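PDB 3N54: spore germination protein B3 from Bacillus subtilis subsp. subtilis, which takes part, as a lipoprotein of the cell membrane, in the spore germination response to the mixture of L-asparagine, glucose, fructose and potassium ions. Local coordinates for residues 6-12 against 24-30; 163-169 against 181-187; 224-228 against 276-280. One frame throughout, in Å; residues are numbered along the deposited sequence.

Contact 1 (6-12 against 24-30); sequences SFARGLA and TYQNLLP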
loop_
_atom_site.group_PDB
_atom_site.type_symbol
_atom_site.label_atom_id
_atom_site.label_comp_id
_atom_site.label_asym_id
_atom_site.label_seq_id
_atom_site.Cartn_x
_atom_site.Cartn_y
_atom_site.Cartn_z
ATOM N N SER A 6 -16.829 3.242 -32.566
ATOM C CA SER A 6 -15.910 2.557 -33.462
ATOM C C SER A 6 -15.969 1.073 -33.125
ATOM O O SER A 6 -15.842 0.707 -31.956
ATOM C CB SER A 6 -14.490 3.083 -33.286
ATOM O OG SER A 6 -13.538 2.233 -33.902
ATOM N N PHE A 7 -16.154 0.229 -34.142
ATOM C CA PHE A 7 -16.305 -1.218 -33.949
ATOM C C PHE A 7 -15.154 -2.057 -34.488
ATOM O O PHE A 7 -15.141 -3.272 -34.282
ATOM C CB PHE A 7 -17.599 -1.695 -34.611
ATOM C CG PHE A 7 -18.810 -0.927 -34.182
ATOM C CD1 PHE A 7 -19.335 0.075 -34.989
ATOM C CD2 PHE A 7 -19.412 -1.184 -32.958
ATOM C CE1 PHE A 7 -20.458 0.803 -34.593
ATOM C CE2 PHE A 7 -20.534 -0.463 -32.552
ATOM C CZ PHE A 7 -21.055 0.535 -33.374
ATOM N N ALA A 8 -14.197 -1.425 -35.168
ATOM C CA ALA A 8 -13.062 -2.132 -35.763
ATOM C C ALA A 8 -11.749 -1.414 -35.459
ATOM O O ALA A 8 -11.718 -0.191 -35.322
ATOM C CB ALA A 8 -13.257 -2.260 -37.265
ATOM N N ARG A 9 -10.668 -2.182 -35.376
ATOM C CA ARG A 9 -9.358 -1.642 -35.033
ATOM C C ARG A 9 -8.326 -1.817 -36.134
ATOM O O ARG A 9 -8.345 -2.798 -36.876
ATOM C CB ARG A 9 -8.846 -2.283 -33.736
ATOM C CG ARG A 9 -9.380 -1.593 -32.494
ATOM C CD ARG A 9 -9.146 -2.394 -31.223
ATOM N NE ARG A 9 -7.736 -2.654 -30.931
ATOM C CZ ARG A 9 -7.132 -3.849 -30.973
ATOM N NH1 ARG A 9 -7.791 -4.961 -31.299
ATOM N NH2 ARG A 9 -5.841 -3.936 -30.669
ATOM N N GLY A 10 -7.428 -0.839 -36.215
ATOM C CA GLY A 10 -6.319 -0.849 -37.153
ATOM C C GLY A 10 -5.036 -0.517 -36.417
ATOM O O GLY A 10 -5.069 -0.136 -35.248
ATOM N N LEU A 11 -3.909 -0.635 -37.111
ATOM C CA LEU A 11 -2.606 -0.398 -36.511
ATOM C C LEU A 11 -1.613 0.175 -37.510
ATOM O O LEU A 11 -1.491 -0.326 -38.628
ATOM C CB LEU A 11 -2.044 -1.703 -35.956
ATOM C CG LEU A 11 -0.615 -1.682 -35.403
ATOM C CD1 LEU A 11 -0.488 -0.711 -34.223
ATOM C CD2 LEU A 11 -0.184 -3.092 -35.006
ATOM N N ALA A 12 -0.910 1.223 -37.081
ATOM C CA ALA A 12 0.190 1.795 -37.833
ATOM C C ALA A 12 1.474 1.408 -37.117
ATOM O O ALA A 12 1.567 1.559 -35.894
ATOM C CB ALA A 12 0.068 3.306 -37.907
ATOM N N THR A 24 0.927 2.926 -33.475
ATOM C CA THR A 24 -0.252 3.740 -33.203
ATOM C C THR A 24 -1.489 2.938 -33.577
ATOM O O THR A 24 -1.752 2.702 -34.755
ATOM C CB THR A 24 -0.245 5.068 -33.979
ATOM O OG1 THR A 24 1.010 5.729 -33.797
ATOM C CG2 THR A 24 -1.377 5.991 -33.486
ATOM N N TYR A 25 -2.229 2.492 -32.568
ATOM C CA TYR A 25 -3.477 1.783 -32.800
ATOM C C TYR A 25 -4.537 2.779 -33.257
ATOM O O TYR A 25 -4.415 3.981 -33.017
ATOM C CB TYR A 25 -3.909 1.014 -31.555
ATOM C CG TYR A 25 -3.058 -0.211 -31.321
ATOM C CD1 TYR A 25 -1.790 -0.107 -30.756
ATOM C CD2 TYR A 25 -3.513 -1.469 -31.692
ATOM C CE1 TYR A 25 -1.003 -1.228 -30.556
ATOM C CE2 TYR A 25 -2.737 -2.598 -31.495
ATOM C CZ TYR A 25 -1.484 -2.472 -30.923
ATOM O OH TYR A 25 -0.721 -3.600 -30.729
ATOM N N GLN A 26 -5.556 2.271 -33.939
ATOM C CA GLN A 26 -6.569 3.110 -34.574
ATOM C C GLN A 26 -7.972 2.560 -34.350
ATOM O O GLN A 26 -8.206 1.357 -34.459
ATOM C CB GLN A 26 -6.318 3.165 -36.083
ATOM C CG GLN A 26 -4.875 3.519 -36.506
ATOM C CD GLN A 26 -4.497 4.951 -36.183
ATOM O OE1 GLN A 26 -3.318 5.296 -36.117
ATOM N NE2 GLN A 26 -5.496 5.795 -35.995
ATOM N N ASN A 27 -8.901 3.456 -34.041
ATOM C CA ASN A 27 -10.299 3.111 -33.903
ATOM C C ASN A 27 -10.955 3.490 -35.217
ATOM O O ASN A 27 -11.196 4.668 -35.484
ATOM C CB ASN A 27 -10.906 3.849 -32.712
ATOM C CG ASN A 27 -10.237 3.475 -31.394
ATOM O OD1 ASN A 27 -9.779 4.341 -30.639
ATOM N ND2 ASN A 27 -10.160 2.184 -31.124
ATOM N N LEU A 28 -11.220 2.491 -36.054
ATOM C CA LEU A 28 -11.687 2.753 -37.418
ATOM C C LEU A 28 -13.114 3.302 -37.443
ATOM O O LEU A 28 -13.986 2.848 -36.696
ATOM C CB LEU A 28 -11.578 1.495 -38.287
ATOM C CG LEU A 28 -10.182 0.855 -38.351
ATOM C CD1 LEU A 28 -10.212 -0.357 -39.256
ATOM C CD2 LEU A 28 -9.116 1.858 -38.807
ATOM N N LEU A 29 -13.324 4.291 -38.309
ATOM C CA LEU A 29 -14.618 4.936 -38.468
ATOM C C LEU A 29 -15.586 3.946 -39.102
ATOM O O LEU A 29 -15.246 3.325 -40.100
ATOM C CB LEU A 29 -14.476 6.178 -39.350
ATOM C CG LEU A 29 -15.693 7.092 -39.487
ATOM C CD1 LEU A 29 -16.045 7.729 -38.152
ATOM C CD2 LEU A 29 -15.443 8.163 -40.554
ATOM N N PRO A 30 -16.777 3.761 -38.509
ATOM C CA PRO A 30 -17.732 2.841 -39.130
ATOM C C PRO A 30 -18.116 3.300 -40.539
ATOM O O PRO A 30 -18.495 4.458 -40.724
ATOM C CB PRO A 30 -18.944 2.892 -38.190
ATOM C CG PRO A 30 -18.420 3.383 -36.895
ATOM C CD PRO A 30 -17.261 4.272 -37.212
HETATM O O HOH W 1 -12.096 0.658 -32.121
HETATM O O HOH W 2 -15.839 0.925 -36.790
#
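Leu11 lays its CD1 methyl on one face of the Tyr25 ring, 3.6 Å from the ring centroid and 7° off the normal, a well-centred CH-pi contact. CG of Leu11 stands anti to the backbone N (chi1 174°), which leans the branch across toward the neighbouring strand. Arg9 approaches the same ring from two residues earlier on that strand: its NH2 lies 3.5 Å from Tyr25 CE2, and the guanidinium and ring planes are only 10° apart although the approach is oblique. Lys51, on strand 46-55, makes a cation-pi contact with this tyrosine.

Arg9, Leu11, Tyr25 and Asn27 share one face of the beta hairpin built from strands 8-15 and 21-28, part of a three-stranded antiparallel sheet in which strand 21-28 lies in the middle. On the face of Gly10 and Gln26, Leu28 CG packs 3.9 Å from Gly10 N. Backbone bonds hold the register, with Ala12 and Thr24 joined both ways.

Beyond Ala8 and Leu28, where the segments leave the regular ladder, side-chain and water-mediated bonds join them. Ser6 OG donates to Leu28 O at 2.9 Å, tilted out of the carbonyl plane. A water accepts from Asn27 ND2 and donates to Ser6 OG, while a second accepts from Phe7 N and donates to Leu28 O. Farther out, Pro30 CG meets Phe7 CD1 at 3.9 Å, the two side chains crossing at about a right angle.

Contact 2 (163-169 against 181-187); sequences YSYLIQA and GAGIIKR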
loop_
_atom_site.group_PDB
_atom_site.type_symbol
_atom_site.label_atom_id
_atom_site.label_comp_id
_atom_site.label_asym_id
_atom_site.label_seq_id
_atom_site.Cartn_x
_atom_site.Cartn_y
_atom_site.Cartn_z
ATOM N N TYR A 163 -12.410 -5.019 1.363
ATOM C CA TYR A 163 -11.499 -4.612 2.431
ATOM C C TYR A 163 -10.713 -3.379 2.057
ATOM O O TYR A 163 -10.311 -3.223 0.906
ATOM C CB TYR A 163 -10.502 -5.719 2.760
ATOM C CG TYR A 163 -11.089 -6.840 3.567
ATOM C CD1 TYR A 163 -11.138 -6.772 4.958
ATOM C CD2 TYR A 163 -11.602 -7.964 2.948
ATOM C CE1 TYR A 163 -11.682 -7.803 5.704
ATOM C CE2 TYR A 163 -12.142 -8.992 3.680
ATOM C CZ TYR A 163 -12.180 -8.910 5.059
ATOM O OH TYR A 163 -12.718 -9.941 5.783
ATOM N N SER A 164 -10.531 -2.494 3.036
ATOM C CA SER A 164 -9.564 -1.420 2.932
ATOM C C SER A 164 -8.235 -2.040 3.339
ATOM O O SER A 164 -8.201 -2.988 4.123
ATOM C CB SER A 164 -9.912 -0.248 3.845
ATOM O OG SER A 164 -11.065 0.442 3.396
ATOM N N TYR A 165 -7.138 -1.521 2.808
ATOM C CA TYR A 165 -5.822 -2.085 3.105
ATOM C C TYR A 165 -4.698 -1.107 2.808
ATOM O O TYR A 165 -4.910 -0.058 2.189
ATOM C CB TYR A 165 -5.603 -3.382 2.311
ATOM C CG TYR A 165 -5.716 -3.216 0.816
ATOM C CD1 TYR A 165 -6.952 -3.272 0.186
ATOM C CD2 TYR A 165 -4.587 -3.005 0.030
ATOM C CE1 TYR A 165 -7.063 -3.122 -1.189
ATOM C CE2 TYR A 165 -4.688 -2.848 -1.347
ATOM C CZ TYR A 165 -5.927 -2.910 -1.949
ATOM O OH TYR A 165 -6.039 -2.758 -3.313
ATOM N N LEU A 166 -3.502 -1.464 3.263
ATOM C CA LEU A 166 -2.327 -0.651 3.043
ATOM C C LEU A 166 -1.462 -1.256 1.940
ATOM O O LEU A 166 -1.453 -2.461 1.724
ATOM C CB LEU A 166 -1.517 -0.519 4.333
ATOM C CG LEU A 166 -2.197 0.138 5.542
ATOM C CD1 LEU A 166 -1.280 0.093 6.766
ATOM C CD2 LEU A 166 -2.628 1.573 5.244
ATOM N N ILE A 167 -0.735 -0.387 1.257
ATOM C CA ILE A 167 0.204 -0.760 0.225
ATOM C C ILE A 167 1.495 0.026 0.474
ATOM O O ILE A 167 1.442 1.234 0.674
ATOM C CB ILE A 167 -0.377 -0.438 -1.155
ATOM C CG1 ILE A 167 0.633 -0.729 -2.264
ATOM C CG2 ILE A 167 -0.807 1.011 -1.213
ATOM C CD1 ILE A 167 0.043 -0.575 -3.668
ATOM N N GLN A 168 2.639 -0.655 0.477
ATOM C CA GLN A 168 3.934 -0.001 0.675
ATOM C C GLN A 168 4.117 1.148 -0.305
ATOM O O GLN A 168 3.887 0.979 -1.492
ATOM C CB GLN A 168 5.090 -0.984 0.473
ATOM C CG GLN A 168 6.480 -0.354 0.613
ATOM C CD GLN A 168 6.763 0.123 2.020
ATOM O OE1 GLN A 168 6.730 -0.667 2.961
ATOM N NE2 GLN A 168 7.065 1.415 2.174
ATOM N N ALA A 169 4.547 2.303 0.192
ATOM C CA ALA A 169 4.791 3.459 -0.662
ATOM C C ALA A 169 6.285 3.657 -0.891
ATOM O O ALA A 169 7.098 3.306 -0.036
ATOM C CB ALA A 169 4.178 4.706 -0.055
ATOM N N GLY A 181 6.620 4.955 3.930
ATOM C CA GLY A 181 5.302 4.733 4.506
ATOM C C GLY A 181 4.390 3.865 3.654
ATOM O O GLY A 181 4.847 2.947 2.980
ATOM N N ALA A 182 3.097 4.174 3.683
ATOM C CA ALA A 182 2.094 3.345 3.036
ATOM C C ALA A 182 0.922 4.144 2.472
ATOM O O ALA A 182 0.515 5.147 3.037
ATOM C CB ALA A 182 1.573 2.318 4.035
ATOM N N GLY A 183 0.380 3.674 1.353
ATOM C CA GLY A 183 -0.827 4.250 0.789
ATOM C C GLY A 183 -1.998 3.569 1.458
ATOM O O GLY A 183 -1.885 2.418 1.878
ATOM N N ILE A 184 -3.116 4.280 1.573
ATOM C CA ILE A 184 -4.329 3.737 2.164
ATOM C C ILE A 184 -5.370 3.573 1.067
ATOM O O ILE A 184 -5.832 4.562 0.510
ATOM C CB ILE A 184 -4.898 4.665 3.261
ATOM C CG1 ILE A 184 -3.828 5.012 4.300
ATOM C CG2 ILE A 184 -6.099 4.017 3.938
ATOM C CD1 ILE A 184 -4.214 6.184 5.195
ATOM N N ILE A 185 -5.725 2.329 0.752
ATOM C CA ILE A 185 -6.722 2.033 -0.270
ATOM C C ILE A 185 -8.052 1.758 0.416
ATOM O O ILE A 185 -8.150 0.877 1.270
ATOM C CB ILE A 185 -6.329 0.803 -1.139
ATOM C CG1 ILE A 185 -4.885 0.917 -1.645
ATOM C CG2 ILE A 185 -7.283 0.650 -2.308
ATOM C CD1 ILE A 185 -4.599 2.180 -2.436
ATOM N N LYS A 186 -9.075 2.523 0.055
ATOM C CA LYS A 186 -10.374 2.401 0.703
ATOM C C LYS A 186 -11.261 1.382 -0.004
ATOM O O LYS A 186 -11.236 1.262 -1.227
ATOM C CB LYS A 186 -11.069 3.757 0.754
ATOM C CG LYS A 186 -12.337 3.776 1.607
ATOM C CD LYS A 186 -12.749 5.196 1.888
ATOM C CE LYS A 186 -13.908 5.292 2.861
ATOM N NZ LYS A 186 -13.929 6.680 3.453
ATOM N N ARG A 187 -12.049 0.664 0.789
ATOM C CA ARG A 187 -12.957 -0.366 0.289
ATOM C C ARG A 187 -14.016 0.241 -0.615
ATOM O O ARG A 187 -14.281 1.444 -0.555
ATOM C CB ARG A 187 -13.620 -1.097 1.460
ATOM C CG ARG A 187 -14.722 -0.310 2.196
ATOM C CD ARG A 187 -14.559 -0.387 3.717
ATOM N NE ARG A 187 -14.198 -1.729 4.167
ATOM C CZ ARG A 187 -13.478 -2.011 5.254
ATOM N NH1 ARG A 187 -13.011 -1.054 6.046
ATOM N NH2 ARG A 187 -13.202 -3.278 5.537
HETATM O O HOH W 3 8.314 2.957 5.054
#
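Tyr165 and Ile185 meet across a hydrogen-bonded antiparallel pair, the phenol ring reaching over to the facing isoleucine. Its CG sits between the backbone N and the carbonyl carbon (chi1 58°), a conformation that brings one ring face over Ile185 CB, 3.9 Å from the centroid and displaced toward the rim. The two branches of Ile185 diverge beneath it: CG1 approaches Tyr165 CE2 at 3.8 Å, whereas CG2 lies under CZ and OH. Ile167 continues this face, its CG2 packing 3.6 Å from Gly183 O. On the other face Leu166 and Ile184 run side by side in the same direction, CD2 of the leucine touching CG1 of the isoleucine.

The pairing belongs to the hairpin of strands 165-172 and 177-186, inside a mixed five-stranded sheet near the centre of the chain. Strand 105-109 lies on one side of the hairpin and strand 191-196 on the other.

Polar bonds close both ends. At one, Ala169 N donates to Gly181 O at 2.9 Å. Beside it Gln168, bent at chi2 (66°), holds its amide within its own strand, NE2 donating to Ala169 O at 2.9 Å in a nearly straight bond. At the far end Arg187 N donates to Ser164 OG at 2.8 Å. The Arg187 side chain folds back, turning one guanidinium face onto Ser164 N, 3.6 Å above the plane. Ser164 OG also hydrogen-bonds Thr301 OG1. The bonds of Arg187 NE to Gly162 O and of NH1 to Asp326 probably restrict the guanidinium's rotation; the carboxylate of Asp326 probably also offsets its charge, and this pairing ties the hairpin end to helix 325-331.

Contact 3 (224-228 against 276-280); sequences PITFE and LENIF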
loop_
_atom_site.group_PDB
_atom_site.type_symbol
_atom_site.label_atom_id
_atom_site.label_comp_id
_atom_site.label_asym_id
_atom_site.label_seq_id
_atom_site.Cartn_x
_atom_site.Cartn_y
_atom_site.Cartn_z
ATOM N N PRO A 224 19.514 11.013 24.305
ATOM C CA PRO A 224 19.013 10.024 23.352
ATOM C C PRO A 224 18.988 8.595 23.890
ATOM O O PRO A 224 19.958 8.135 24.487
ATOM C CB PRO A 224 20.006 10.128 22.189
ATOM C CG PRO A 224 20.495 11.507 22.244
ATOM C CD PRO A 224 20.551 11.868 23.700
ATOM N N ILE A 225 17.862 7.920 23.697
ATOM C CA ILE A 225 17.736 6.504 24.021
ATOM C C ILE A 225 16.999 5.829 22.873
ATOM O O ILE A 225 16.073 6.407 22.301
ATOM C CB ILE A 225 17.023 6.253 25.372
ATOM C CG1 ILE A 225 15.656 6.943 25.425
ATOM C CG2 ILE A 225 17.897 6.736 26.527
ATOM C CD1 ILE A 225 14.877 6.649 26.692
ATOM N N THR A 226 17.434 4.626 22.519
ATOM C CA THR A 226 16.822 3.879 21.422
ATOM C C THR A 226 16.483 2.466 21.869
ATOM O O THR A 226 17.245 1.837 22.605
ATOM C CB THR A 226 17.742 3.826 20.188
ATOM O OG1 THR A 226 17.958 5.153 19.699
ATOM C CG2 THR A 226 17.117 3.010 19.088
ATOM N N PHE A 227 15.322 1.991 21.426
ATOM C CA PHE A 227 14.829 0.662 21.737
ATOM C C PHE A 227 14.650 -0.113 20.432
ATOM O O PHE A 227 13.758 0.200 19.644
ATOM C CB PHE A 227 13.506 0.767 22.495
ATOM C CG PHE A 227 12.901 -0.558 22.861
ATOM C CD1 PHE A 227 13.297 -1.222 24.010
ATOM C CD2 PHE A 227 11.921 -1.134 22.064
ATOM C CE1 PHE A 227 12.734 -2.444 24.356
ATOM C CE2 PHE A 227 11.355 -2.352 22.404
ATOM C CZ PHE A 227 11.762 -3.007 23.554
ATOM N N GLU A 228 15.508 -1.107 20.204
ATOM C CA GLU A 228 15.460 -1.924 18.993
ATOM C C GLU A 228 14.659 -3.196 19.254
ATOM O O GLU A 228 14.963 -3.946 20.181
ATOM C CB GLU A 228 16.873 -2.290 18.522
ATOM C CG GLU A 228 16.904 -2.976 17.152
ATOM C CD GLU A 228 18.286 -3.473 16.743
ATOM O OE1 GLU A 228 19.164 -3.642 17.618
ATOM O OE2 GLU A 228 18.486 -3.720 15.535
ATOM N N LEU A 276 12.820 3.502 31.824
ATOM C CA LEU A 276 13.031 3.658 30.379
ATOM C C LEU A 276 11.949 2.935 29.581
ATOM O O LEU A 276 11.469 3.444 28.565
ATOM C CB LEU A 276 14.409 3.142 29.954
ATOM C CG LEU A 276 15.621 3.993 30.331
ATOM C CD1 LEU A 276 16.891 3.331 29.842
ATOM C CD2 LEU A 276 15.505 5.385 29.753
ATOM N N GLU A 277 11.579 1.744 30.041
ATOM C CA GLU A 277 10.499 0.976 29.435
ATOM C C GLU A 277 9.219 1.793 29.384
ATOM O O GLU A 277 8.523 1.805 28.366
ATOM C CB GLU A 277 10.261 -0.319 30.213
ATOM C CG GLU A 277 11.346 -1.348 29.985
ATOM C CD GLU A 277 11.330 -2.499 30.975
ATOM O OE1 GLU A 277 10.488 -2.512 31.899
ATOM O OE2 GLU A 277 12.181 -3.397 30.822
ATOM N N ASN A 278 8.921 2.480 30.484
ATOM C CA ASN A 278 7.732 3.316 30.574
ATOM C C ASN A 278 7.760 4.444 29.542
ATOM O O ASN A 278 6.733 4.765 28.947
ATOM C CB ASN A 278 7.584 3.901 31.985
ATOM C CG ASN A 278 6.181 4.412 32.259
ATOM O OD1 ASN A 278 5.207 3.663 32.157
ATOM N ND2 ASN A 278 6.069 5.682 32.617
ATOM N N ILE A 279 8.939 5.031 29.332
ATOM C CA ILE A 279 9.105 6.111 28.358
ATOM C C ILE A 279 8.812 5.613 26.942
ATOM O O ILE A 279 8.078 6.259 26.198
ATOM C CB ILE A 279 10.523 6.722 28.408
ATOM C CG1 ILE A 279 10.757 7.418 29.749
ATOM C CG2 ILE A 279 10.715 7.725 27.284
ATOM C CD1 ILE A 279 12.137 8.019 29.894
ATOM N N PHE A 280 9.381 4.464 26.581
ATOM C CA PHE A 280 9.149 3.875 25.262
ATOM C C PHE A 280 7.685 3.476 25.086
ATOM O O PHE A 280 7.099 3.703 24.031
ATOM C CB PHE A 280 10.024 2.637 25.045
ATOM C CG PHE A 280 11.502 2.918 25.007
ATOM C CD1 PHE A 280 12.033 3.804 24.081
ATOM C CD2 PHE A 280 12.370 2.251 25.862
ATOM C CE1 PHE A 280 13.397 4.051 24.034
ATOM C CE2 PHE A 280 13.736 2.488 25.817
ATOM C CZ PHE A 280 14.251 3.391 24.902
#
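Phe280 presents one ring face to the strand, and the CB of Phe227 rests on it like a knob, 3.5 Å from the centroid and almost over the ring centre. This is helix-on-sheet packing in the C-terminal part of the protein: the long helix 271-299 lies against a mixed sheet in which strand 223-240 runs between strands 215-220 and 245-258. The segment axes pass 9.8 Å apart at 78°, nearly perpendicular, so the strand meets the helix over a short patch.

Alternate strand residues form the bumps. Ile225 and Phe227 both direct their CB atoms at the helix, while Thr226 between them turns its own away. The hollow that receives Ile225 is bordered by Leu276, Ile279 and Phe280, and CD1 reaches furthest into it, lying 3.8 Å from Phe280 CZ and 4.3 Å from Ile279 CG2. With CG1 between the backbone N and the carbonyl carbon (chi1 55°), the chain then extends through chi2 toward Leu276.

Phe227 behaves differently beyond its CB. Its ring leads away from the helix, and the two phenyl planes meet obliquely at 39° with centroids 5.3 Å apart. Beyond it, the ring of Phe340 on strand 333-342 meets that of Phe227, while Thr218 of strand 215-220 touches both Ile225 and Phe280. Phe280 thus touches strand 215-220 as well as 223-240, and Leu276 also reaches Leu257 of strand 245-258. The tightest point of the fit is the methyl pair Ile225 CD1 and Leu276 CD2, 3.4 Å apart, shorter than usual van der Waals separation.

From the N terminus, contact 1 closes first, a short hairpin loop with eleven residues between its segments. The chain passes on to contact 2, which closes a second hairpin with the same spacing, now deep in the fold near the centre of the chain. Contact 3 spans a longer loop, 47 residues between its segments, and joins a strand to a helix. The three follow in series; none nests in or crosses another. Contact 1 lies about 65 Å from contact 3, centre to centre, on the opposite side of the chain's centre, and contact 2 lies about 38 Å and 29 Å from their centres, respectively. Contacts 1 and 2 pair strands within two separate sheets, and contact 3 packs helix 271-299 on a third.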